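Local structure of protein (soluble lytic transglycosylase SLT70) (Escherichia coli, 1QSA) at residues 306-311 against 323-328; 318-323 against 575-580; 347-352 against 440-445. The protein cleaves the glycosidic bonds between N-acetylmuramic acid and N-acetylglucosamine in peptidoglycan from chain ends, leaving a 1,6-anhydro bond on the muramic acid. All blocks are in the same frame, centred on the assembly; numbering follows the deposited sequence. Where two conformers were deposited one is given.

Contact 1. Residues 306-311 against 323-328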
loop_
_atom_site.group_PDB
_atom_site.type_symbol
_atom_site.label_atom_id
_atom_site.label_comp_id
_atom_site.label_asym_id
_atom_site.label_seq_id
_atom_site.Cartn_x
_atom_site.Cartn_y
_atom_site.Cartn_z
ATOM N N THR A 306 -7.286 14.893 29.132
ATOM C CA THR A 306 -8.539 15.380 28.567
ATOM C C THR A 306 -8.948 14.691 27.266
ATOM O O THR A 306 -10.065 14.186 27.134
ATOM C CB THR A 306 -8.462 16.892 28.287
ATOM O OG1 THR A 306 -8.291 17.593 29.524
ATOM C CG2 THR A 306 -9.735 17.393 27.575
ATOM N N TRP A 307 -8.030 14.673 26.306
ATOM C CA TRP A 307 -8.307 14.093 25.001
ATOM C C TRP A 307 -8.386 12.561 24.925
ATOM O O TRP A 307 -9.187 12.024 24.165
ATOM C CB TRP A 307 -7.364 14.711 23.963
ATOM C CG TRP A 307 -7.621 16.195 23.821
ATOM C CD1 TRP A 307 -6.821 17.209 24.261
ATOM C CD2 TRP A 307 -8.791 16.820 23.263
ATOM N NE1 TRP A 307 -7.420 18.426 24.020
ATOM C CE2 TRP A 307 -8.629 18.216 23.409
ATOM C CE3 TRP A 307 -9.962 16.334 22.656
ATOM C CZ2 TRP A 307 -9.591 19.133 22.970
ATOM C CZ3 TRP A 307 -10.918 17.243 22.218
ATOM C CH2 TRP A 307 -10.726 18.629 22.378
ATOM N N LEU A 308 -7.591 11.855 25.727
ATOM C CA LEU A 308 -7.659 10.389 25.729
ATOM C C LEU A 308 -9.050 9.968 26.206
ATOM O O LEU A 308 -9.616 8.981 25.726
ATOM C CB LEU A 308 -6.623 9.795 26.678
ATOM C CG LEU A 308 -5.512 8.849 26.201
ATOM C CD1 LEU A 308 -5.560 7.591 27.034
ATOM C CD2 LEU A 308 -5.579 8.528 24.711
ATOM N N ALA A 309 -9.602 10.734 27.148
ATOM C CA ALA A 309 -10.925 10.448 27.690
ATOM C C ALA A 309 -12.053 10.727 26.694
ATOM O O ALA A 309 -13.154 10.187 26.842
ATOM C CB ALA A 309 -11.147 11.247 28.993
ATOM N N ARG A 310 -11.794 11.570 25.691
ATOM C CA ARG A 310 -12.808 11.894 24.679
ATOM C C ARG A 310 -12.929 10.816 23.597
ATOM O O ARG A 310 -13.867 10.833 22.798
ATOM C CB ARG A 310 -12.521 13.245 24.004
ATOM C CG ARG A 310 -12.456 14.434 24.950
ATOM C CD ARG A 310 -13.787 14.686 25.608
ATOM N NE ARG A 310 -14.817 15.082 24.647
ATOM C CZ ARG A 310 -16.061 15.403 24.989
ATOM N NH1 ARG A 310 -16.428 15.372 26.265
ATOM N NH2 ARG A 310 -16.943 15.752 24.060
ATOM N N LEU A 311 -11.966 9.903 23.548
ATOM C CA LEU A 311 -12.007 8.818 22.567
ATOM C C LEU A 311 -13.180 7.893 22.853
ATOM O O LEU A 311 -13.531 7.668 24.016
ATOM C CB LEU A 311 -10.736 7.979 22.646
ATOM C CG LEU A 311 -9.457 8.616 22.103
ATOM C CD1 LEU A 311 -8.262 7.803 22.543
ATOM C CD2 LEU A 311 -9.554 8.699 20.586
ATOM N N TYR A 323 -1.551 1.891 26.299
ATOM C CA TYR A 323 -0.254 2.266 26.860
ATOM C C TYR A 323 -0.310 3.676 27.435
ATOM O O TYR A 323 0.167 3.904 28.546
ATOM C CB TYR A 323 0.884 2.214 25.820
ATOM C CG TYR A 323 2.195 2.734 26.409
ATOM C CD1 TYR A 323 3.006 1.915 27.202
ATOM C CD2 TYR A 323 2.578 4.071 26.237
ATOM C CE1 TYR A 323 4.160 2.419 27.820
ATOM C CE2 TYR A 323 3.720 4.578 26.845
ATOM C CZ TYR A 323 4.504 3.752 27.633
ATOM O OH TYR A 323 5.625 4.251 28.232
ATOM N N TRP A 324 -0.890 4.620 26.697
ATOM C CA TRP A 324 -0.926 5.998 27.203
ATOM C C TRP A 324 -1.849 6.165 28.405
ATOM O O TRP A 324 -1.630 7.046 29.245
ATOM C CB TRP A 324 -1.159 7.007 26.074
ATOM C CG TRP A 324 0.090 7.128 25.212
ATOM C CD1 TRP A 324 0.270 6.627 23.946
ATOM C CD2 TRP A 324 1.358 7.679 25.605
ATOM N NE1 TRP A 324 1.572 6.814 23.539
ATOM C CE2 TRP A 324 2.264 7.457 24.532
ATOM C CE3 TRP A 324 1.820 8.334 26.761
ATOM C CZ2 TRP A 324 3.603 7.861 24.580
ATOM C CZ3 TRP A 324 3.160 8.741 26.808
ATOM C CH2 TRP A 324 4.036 8.499 25.719
ATOM N N GLN A 325 -2.821 5.265 28.541
ATOM C CA GLN A 325 -3.695 5.291 29.719
ATOM C C GLN A 325 -2.833 4.848 30.907
ATOM O O GLN A 325 -2.906 5.429 31.992
ATOM C CB GLN A 325 -4.869 4.327 29.544
ATOM C CG GLN A 325 -5.825 4.309 30.737
ATOM C CD GLN A 325 -6.484 5.654 30.979
ATOM O OE1 GLN A 325 -5.934 6.520 31.666
ATOM N NE2 GLN A 325 -7.671 5.838 30.412
ATOM N N ALA A 326 -2.017 3.817 30.684
ATOM C CA ALA A 326 -1.110 3.307 31.706
ATOM C C ALA A 326 -0.113 4.403 32.091
ATOM O O ALA A 326 0.200 4.574 33.266
ATOM C CB ALA A 326 -0.375 2.089 31.189
ATOM N N ASP A 327 0.383 5.142 31.095
ATOM C CA ASP A 327 1.336 6.232 31.342
ATOM C C ASP A 327 0.733 7.298 32.275
ATOM O O ASP A 327 1.387 7.760 33.212
ATOM C CB ASP A 327 1.757 6.863 30.015
ATOM C CG ASP A 327 2.805 7.951 30.190
ATOM O OD1 ASP A 327 4.007 7.622 30.313
ATOM O OD2 ASP A 327 2.417 9.131 30.214
ATOM N N LEU A 328 -0.523 7.659 32.023
ATOM C CA LEU A 328 -1.229 8.639 32.858
ATOM C C LEU A 328 -1.429 8.104 34.282
ATOM O O LEU A 328 -1.181 8.816 35.267
ATOM C CB LEU A 328 -2.596 8.959 32.259
ATOM C CG LEU A 328 -2.645 9.784 30.976
ATOM C CD1 LEU A 328 -4.075 9.795 30.460
ATOM C CD2 LEU A 328 -2.125 11.205 31.247
#
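Leu308 and Gln325 bring their CA atoms to 7.6 Å, the shortest such distance between the last turns of helix 301-310 and the middle of helix 319-331. The segment axes stay 11.0 Å apart and run at 139° to each other, a splayed antiparallel hairpin of the kind that builds this protein's alpha-superhelix. Across so wide a gap one side chain does most of the bridging. Leu308 sends its CD1 methyl onto the backbone of the opposing helix, where it lies 3.9 Å from Gln325 N and 4.2 Å from Trp324 C. The same methyl has Gln325 CB beside it and meets the CD1 tip of Leu328 at 4.3 Å. Leucine suits the place because its branched end is long enough to span the gap and broad enough to touch Trp324, Gln325 and, one turn on, Leu328. Gln325 offers its CB at the margin. Trp324 starts toward Leu308, but its indole leads away, and CD2 of the neighbouring Tyr323 sits over one indole face. Leu328 also packs on Leu304 of helix 301-310, continuing the packing along the pair. No hydrogen bond or salt bridge crosses between the two segments, and only 133 Å² is buried; the hold here is therefore one of dispersion and shape, while the polar bonds around it, such as Trp324 NE1 to Tyr352 OH and Asp327 to Arg301 and Arg359, are made to residues outside the two segments.

Contact 2. Residues 318-323 against 575-580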
loop_
_atom_site.group_PDB
_atom_site.type_symbol
_atom_site.label_atom_id
_atom_site.label_comp_id
_atom_site.label_asym_id
_atom_site.label_seq_id
_atom_site.Cartn_x
_atom_site.Cartn_y
_atom_site.Cartn_z
ATOM N N LYS A 318 -7.302 0.143 21.414
ATOM C CA LYS A 318 -6.035 0.109 20.673
ATOM C C LYS A 318 -4.795 0.104 21.570
ATOM O O LYS A 318 -4.771 0.766 22.618
ATOM C CB LYS A 318 -5.970 1.267 19.674
ATOM C CG LYS A 318 -7.082 1.246 18.623
ATOM C CD LYS A 318 -7.004 2.476 17.723
ATOM C CE LYS A 318 -8.146 2.515 16.728
ATOM N NZ LYS A 318 -8.121 3.749 15.867
ATOM N N ASP A 319 -3.775 -0.651 21.149
ATOM C CA ASP A 319 -2.514 -0.769 21.886
ATOM C C ASP A 319 -1.994 0.577 22.373
ATOM O O ASP A 319 -1.672 0.734 23.548
ATOM C CB ASP A 319 -1.409 -1.348 20.994
ATOM C CG ASP A 319 -1.517 -2.842 20.809
ATOM O OD1 ASP A 319 -2.470 -3.469 21.325
ATOM O OD2 ASP A 319 -0.616 -3.390 20.140
ATOM N N GLU A 320 -1.859 1.520 21.446
ATOM C CA GLU A 320 -1.342 2.839 21.788
ATOM C C GLU A 320 -2.101 3.549 22.904
ATOM O O GLU A 320 -1.482 4.094 23.825
ATOM C CB GLU A 320 -1.251 3.754 20.553
ATOM C CG GLU A 320 -2.573 4.017 19.810
ATOM C CD GLU A 320 -2.770 3.124 18.613
ATOM O OE1 GLU A 320 -2.377 1.939 18.670
ATOM O OE2 GLU A 320 -3.367 3.590 17.618
ATOM N N TRP A 321 -3.432 3.503 22.856
ATOM C CA TRP A 321 -4.223 4.203 23.859
ATOM C C TRP A 321 -4.229 3.489 25.203
ATOM O O TRP A 321 -4.390 4.129 26.245
ATOM C CB TRP A 321 -5.617 4.525 23.333
ATOM C CG TRP A 321 -5.589 5.236 21.989
ATOM C CD1 TRP A 321 -6.459 5.044 20.959
ATOM C CD2 TRP A 321 -4.618 6.204 21.518
ATOM N NE1 TRP A 321 -6.097 5.815 19.875
ATOM C CE2 TRP A 321 -4.974 6.538 20.189
ATOM C CE3 TRP A 321 -3.480 6.807 22.084
ATOM C CZ2 TRP A 321 -4.235 7.450 19.409
ATOM C CZ3 TRP A 321 -2.740 7.716 21.304
ATOM C CH2 TRP A 321 -3.127 8.025 19.980
ATOM N N ARG A 322 -4.060 2.169 25.184
ATOM C CA ARG A 322 -3.957 1.426 26.435
ATOM C C ARG A 322 -2.620 1.804 27.096
ATOM O O ARG A 322 -2.564 2.067 28.306
ATOM C CB ARG A 322 -4.026 -0.078 26.185
ATOM C CG ARG A 322 -5.414 -0.535 25.768
ATOM C CD ARG A 322 -5.412 -1.983 25.337
ATOM N NE ARG A 322 -5.154 -2.890 26.451
ATOM C CZ ARG A 322 -4.663 -4.120 26.318
ATOM N NH1 ARG A 322 -4.344 -4.593 25.121
ATOM N NH2 ARG A 322 -4.465 -4.872 27.393
ATOM N N TYR A 323 -1.551 1.891 26.299
ATOM C CA TYR A 323 -0.254 2.266 26.860
ATOM C C TYR A 323 -0.310 3.676 27.435
ATOM O O TYR A 323 0.167 3.904 28.546
ATOM C CB TYR A 323 0.884 2.214 25.820
ATOM C CG TYR A 323 2.195 2.734 26.409
ATOM C CD1 TYR A 323 3.006 1.915 27.202
ATOM C CD2 TYR A 323 2.578 4.071 26.237
ATOM C CE1 TYR A 323 4.160 2.419 27.820
ATOM C CE2 TYR A 323 3.720 4.578 26.845
ATOM C CZ TYR A 323 4.504 3.752 27.633
ATOM O OH TYR A 323 5.625 4.251 28.232
ATOM N N PHE A 575 7.334 10.777 21.059
ATOM C CA PHE A 575 7.815 11.282 19.769
ATOM C C PHE A 575 7.348 10.353 18.621
ATOM O O PHE A 575 6.828 10.820 17.620
ATOM C CB PHE A 575 9.330 11.440 19.749
ATOM C CG PHE A 575 9.840 12.063 18.487
ATOM C CD1 PHE A 575 9.855 13.449 18.330
ATOM C CD2 PHE A 575 10.224 11.264 17.413
ATOM C CE1 PHE A 575 10.242 14.020 17.108
ATOM C CE2 PHE A 575 10.611 11.820 16.196
ATOM C CZ PHE A 575 10.615 13.204 16.051
ATOM N N VAL A 576 7.475 9.040 18.805
ATOM C CA VAL A 576 7.035 8.094 17.770
ATOM C C VAL A 576 5.525 8.209 17.528
ATOM O O VAL A 576 5.072 8.344 16.384
ATOM C CB VAL A 576 7.358 6.632 18.178
ATOM C CG1 VAL A 576 6.682 5.623 17.205
ATOM C CG2 VAL A 576 8.863 6.413 18.177
ATOM N N GLU A 577 4.748 8.211 18.610
ATOM C CA GLU A 577 3.297 8.258 18.490
ATOM C C GLU A 577 2.750 9.555 17.908
ATOM O O GLU A 577 1.698 9.553 17.261
ATOM C CB GLU A 577 2.631 7.971 19.844
ATOM C CG GLU A 577 1.137 7.692 19.705
ATOM C CD GLU A 577 0.859 6.534 18.762
ATOM O OE1 GLU A 577 1.448 5.463 18.947
ATOM O OE2 GLU A 577 0.066 6.686 17.819
ATOM N N SER A 578 3.462 10.659 18.134
ATOM C CA SER A 578 3.029 11.965 17.654
ATOM C C SER A 578 3.502 12.336 16.248
ATOM O O SER A 578 3.153 13.403 15.735
ATOM C CB SER A 578 3.393 13.072 18.662
ATOM O OG SER A 578 4.790 13.156 18.855
ATOM N N ILE A 579 4.296 11.476 15.617
ATOM C CA ILE A 579 4.728 11.737 14.233
ATOM C C ILE A 579 3.418 11.970 13.453
ATOM O O ILE A 579 2.526 11.128 13.449
ATOM C CB ILE A 579 5.503 10.538 13.670
ATOM C CG1 ILE A 579 6.916 10.527 14.282
ATOM C CG2 ILE A 579 5.564 10.619 12.138
ATOM C CD1 ILE A 579 7.751 9.268 13.960
ATOM N N PRO A 580 3.286 13.139 12.811
ATOM C CA PRO A 580 2.061 13.471 12.073
ATOM C C PRO A 580 1.697 12.722 10.803
ATOM O O PRO A 580 0.540 12.761 10.396
ATOM C CB PRO A 580 2.183 14.978 11.851
ATOM C CG PRO A 580 3.643 15.200 11.766
ATOM C CD PRO A 580 4.245 14.261 12.801
#
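Glu577 leaves its helix with CG anti to the backbone N (chi1 -167°) and then bends at chi2, which sets its carboxylate against the first turn of helix 319-331, at Glu320 CB and the six-membered ring end of Trp321. Glu320 takes the less roomy rotamer, CG between its own N and carbonyl carbon (chi1 59°); this folds CG over the centre of the Trp321 ring, 3.4 Å above its plane, while CB, pointing toward Glu577 from the backbone, faces the carboxylate. Glu577 OE1 lies 3.6 Å from Glu320 CB, and Glu577 OE2 lies 4.1 Å from Trp321 CH2. Ring and carboxylate planes are 66° apart. Helix 572-578 is here laid against the superhelix, so the contact helps seat the lysozyme-like transglycosylase region on the ring of helices. A buried acid suits this seam because it is amply answered: Tyr352 OH and Lys589 reach OE1, and Arg293 reaches OE2. Those two cations probably also offset the nearness of a like charge, Glu320 OE2 standing 4.6 Å from Glu577 OE2. Trp321 fits for a different reason: its CZ3 lies 4.2 Å from Glu577 CG, hydrocarbon against hydrocarbon, while NE1 hydrogen-bonds to Glu289 of helix 285-298.

Contact 3. Residues 347-352 against 440-445. With SO4 (sulfate ion), chain B.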
loop_
_atom_site.group_PDB
_atom_site.type_symbol
_atom_site.label_atom_id
_atom_site.label_comp_id
_atom_site.label_asym_id
_atom_site.label_seq_id
_atom_site.Cartn_x
_atom_site.Cartn_y
_atom_site.Cartn_z
ATOM N N GLN A 347 1.719 -9.472 26.810
ATOM C CA GLN A 347 1.276 -10.792 26.352
ATOM C C GLN A 347 1.049 -10.802 24.848
ATOM O O GLN A 347 0.944 -11.872 24.231
ATOM C CB GLN A 347 -0.001 -11.208 27.084
ATOM C CG GLN A 347 0.205 -11.450 28.576
ATOM C CD GLN A 347 -1.077 -11.766 29.325
ATOM O OE1 GLN A 347 -1.118 -11.690 30.555
ATOM N NE2 GLN A 347 -2.127 -12.124 28.594
ATOM N N GLN A 348 0.935 -9.608 24.270
ATOM C CA GLN A 348 0.678 -9.445 22.843
ATOM C C GLN A 348 1.942 -9.269 22.022
ATOM O O GLN A 348 3.044 -9.203 22.562
ATOM C CB GLN A 348 -0.276 -8.276 22.616
ATOM C CG GLN A 348 -1.602 -8.415 23.364
ATOM C CD GLN A 348 -2.402 -7.119 23.408
ATOM O OE1 GLN A 348 -3.199 -6.909 24.318
ATOM N NE2 GLN A 348 -2.192 -6.244 22.424
ATOM N N ARG A 349 1.766 -9.176 20.707
ATOM C CA ARG A 349 2.881 -9.049 19.777
ATOM C C ARG A 349 3.001 -7.625 19.243
ATOM O O ARG A 349 1.991 -6.960 19.035
ATOM C CB ARG A 349 2.641 -10.024 18.609
ATOM C CG ARG A 349 3.733 -10.113 17.567
ATOM C CD ARG A 349 3.249 -10.935 16.348
ATOM N NE ARG A 349 2.096 -10.295 15.708
ATOM C CZ ARG A 349 0.834 -10.681 15.861
ATOM N NH1 ARG A 349 0.541 -11.757 16.580
ATOM N NH2 ARG A 349 -0.135 -10.016 15.256
ATOM N N GLY A 350 4.227 -7.143 19.070
ATOM C CA GLY A 350 4.399 -5.826 18.484
ATOM C C GLY A 350 5.081 -4.714 19.247
ATOM O O GLY A 350 5.615 -4.906 20.336
ATOM N N PHE A 351 5.069 -3.543 18.622
ATOM C CA PHE A 351 5.702 -2.346 19.160
ATOM C C PHE A 351 5.311 -1.996 20.595
ATOM O O PHE A 351 6.177 -1.973 21.466
ATOM C CB PHE A 351 5.439 -1.152 18.243
ATOM C CG PHE A 351 6.041 0.136 18.735
ATOM C CD1 PHE A 351 7.395 0.403 18.555
ATOM C CD2 PHE A 351 5.246 1.090 19.371
ATOM C CE1 PHE A 351 7.937 1.607 19.003
ATOM C CE2 PHE A 351 5.776 2.288 19.817
ATOM C CZ PHE A 351 7.127 2.549 19.633
ATOM N N TYR A 352 4.031 -1.726 20.842
ATOM C CA TYR A 352 3.615 -1.360 22.205
ATOM C C TYR A 352 3.861 -2.448 23.250
ATOM O O TYR A 352 4.237 -2.135 24.380
ATOM C CB TYR A 352 2.212 -0.758 22.231
ATOM C CG TYR A 352 2.257 0.731 21.974
ATOM C CD1 TYR A 352 2.713 1.595 22.963
ATOM C CD2 TYR A 352 1.873 1.272 20.742
ATOM C CE1 TYR A 352 2.792 2.960 22.747
ATOM C CE2 TYR A 352 1.949 2.651 20.505
ATOM C CZ TYR A 352 2.411 3.483 21.526
ATOM O OH TYR A 352 2.512 4.833 21.359
ATOM N N LYS A 440 -1.767 -15.562 7.472
ATOM C CA LYS A 440 -1.898 -14.728 8.675
ATOM C C LYS A 440 -1.219 -15.418 9.855
ATOM O O LYS A 440 -1.737 -15.422 10.971
ATOM C CB LYS A 440 -3.375 -14.435 8.986
ATOM C CG LYS A 440 -4.081 -13.640 7.911
ATOM C CD LYS A 440 -5.544 -13.409 8.269
ATOM C CE LYS A 440 -6.254 -12.600 7.190
ATOM N NZ LYS A 440 -5.654 -11.238 7.035
ATOM N N LEU A 441 -0.042 -15.985 9.586
ATOM C CA LEU A 441 0.766 -16.715 10.567
ATOM C C LEU A 441 1.636 -15.699 11.294
ATOM O O LEU A 441 2.867 -15.786 11.283
ATOM C CB LEU A 441 1.653 -17.733 9.822
ATOM C CG LEU A 441 0.923 -18.678 8.849
ATOM C CD1 LEU A 441 1.948 -19.488 8.033
ATOM C CD2 LEU A 441 0.008 -19.599 9.628
ATOM N N TRP A 442 0.980 -14.772 11.988
ATOM C CA TRP A 442 1.677 -13.678 12.648
ATOM C C TRP A 442 2.655 -14.049 13.742
ATOM O O TRP A 442 3.572 -13.280 14.036
ATOM C CB TRP A 442 0.666 -12.644 13.151
ATOM C CG TRP A 442 -0.353 -12.182 12.115
ATOM C CD1 TRP A 442 -1.702 -12.036 12.307
ATOM C CD2 TRP A 442 -0.101 -11.797 10.753
ATOM N NE1 TRP A 442 -2.302 -11.588 11.152
ATOM C CE2 TRP A 442 -1.344 -11.432 10.184
ATOM C CE3 TRP A 442 1.052 -11.727 9.958
ATOM C CZ2 TRP A 442 -1.464 -11.004 8.858
ATOM C CZ3 TRP A 442 0.932 -11.300 8.637
ATOM C CH2 TRP A 442 -0.318 -10.945 8.102
ATOM N N ASP A 443 2.453 -15.207 14.369
ATOM C CA ASP A 443 3.347 -15.647 15.427
ATOM C C ASP A 443 4.445 -16.604 14.954
ATOM O O ASP A 443 5.262 -17.044 15.765
ATOM C CB ASP A 443 2.561 -16.246 16.602
ATOM C CG ASP A 443 1.687 -15.219 17.303
ATOM O OD1 ASP A 443 2.188 -14.125 17.638
ATOM O OD2 ASP A 443 0.487 -15.501 17.518
ATOM N N HIS A 444 4.468 -16.930 13.656
ATOM C CA HIS A 444 5.534 -17.783 13.100
ATOM C C HIS A 444 6.700 -16.840 12.768
ATOM O O HIS A 444 7.082 -16.653 11.605
ATOM C CB HIS A 444 5.058 -18.497 11.832
ATOM C CG HIS A 444 4.200 -19.690 12.099
ATOM N ND1 HIS A 444 2.959 -19.600 12.698
ATOM C CD2 HIS A 444 4.402 -21.006 11.853
ATOM C CE1 HIS A 444 2.436 -20.810 12.806
ATOM N NE2 HIS A 444 3.292 -21.678 12.303
ATOM N N LEU A 445 7.283 -16.264 13.812
ATOM C CA LEU A 445 8.338 -15.273 13.640
ATOM C C LEU A 445 9.567 -15.641 12.826
ATOM O O LEU A 445 10.101 -14.791 12.107
ATOM C CB LEU A 445 8.750 -14.674 14.996
ATOM C CG LEU A 445 7.633 -14.004 15.803
ATOM C CD1 LEU A 445 8.223 -13.380 17.079
ATOM C CD2 LEU A 445 6.913 -12.952 14.969
HETATM S S SO4 B . 4.427 -7.443 14.323
HETATM O O1 SO4 B . 5.403 -6.493 14.894
HETATM O O2 SO4 B . 4.829 -8.821 14.666
HETATM O O3 SO4 B . 3.107 -7.150 14.908
HETATM O O4 SO4 B . 4.343 -7.292 12.860
#
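Arg349 and Asp443 are the facing pair, their CA atoms 7.9 Å apart, where the extended residues leading into helix 351-359 pass the type I turn from Leu441 to His444. Arginine suits the site because one flat group can serve several partners at once. Its chain runs straight at first and bends at chi3 (61°), which brings the guanidinium alongside the turn. Over one face sits Trp442 CB, 3.4 Å from Arg349 CZ and above the centre of the group. At the edge, Arg349 NH1 gives a salt-bridged hydrogen bond of 3.1 Å to Asp443 OD1, moderately straight at 153°; it arrives above the carboxylate plane, 48° out of it. A sulfate, probably from the crystallisation liquor, lies at another part of the edge: Arg349 NE makes a weak bond of 3.4 Å to its O3, and its O2 comes 3.1 Å from Arg349 CD. With a leucine here, Asp443 would probably lose its positive mate and the sulfate one of its donors. Gly350, at positive phi, turns the chain in a way other residues tolerate poorly and stands at the N-cap of helix 351-359. In the crystal the ion also bridges to Arg448 and Tyr597. Directly, the Arg349-Asp443 salt bridge joins the turn between helices 429-438 and 445-448 to the approach to helix 351-359, and Arg349 packs on Tyr597 of helix 582-601.

In the fold
Contacts 1 and 2 are buried and share helix 319-331: contact 1 sets one flank of it against helix 301-310 within the superhelix, while contact 2 sets its beginning against helix 572-578, far along the chain. Contact 3 is only partly buried and joins a helix start to a loop. Chemistry follows place: contact 1 is apolar, contact 2 centres on an enclosed acid whose charge is probably balanced by Lys589 and Arg293, and contact 3 is an ionic site open enough to take up sulfate. Tyr352 of contact 3 reaches residues of both other contacts. Arg322 and Gln348 give a further hydrogen bond between contacts 2 and 3.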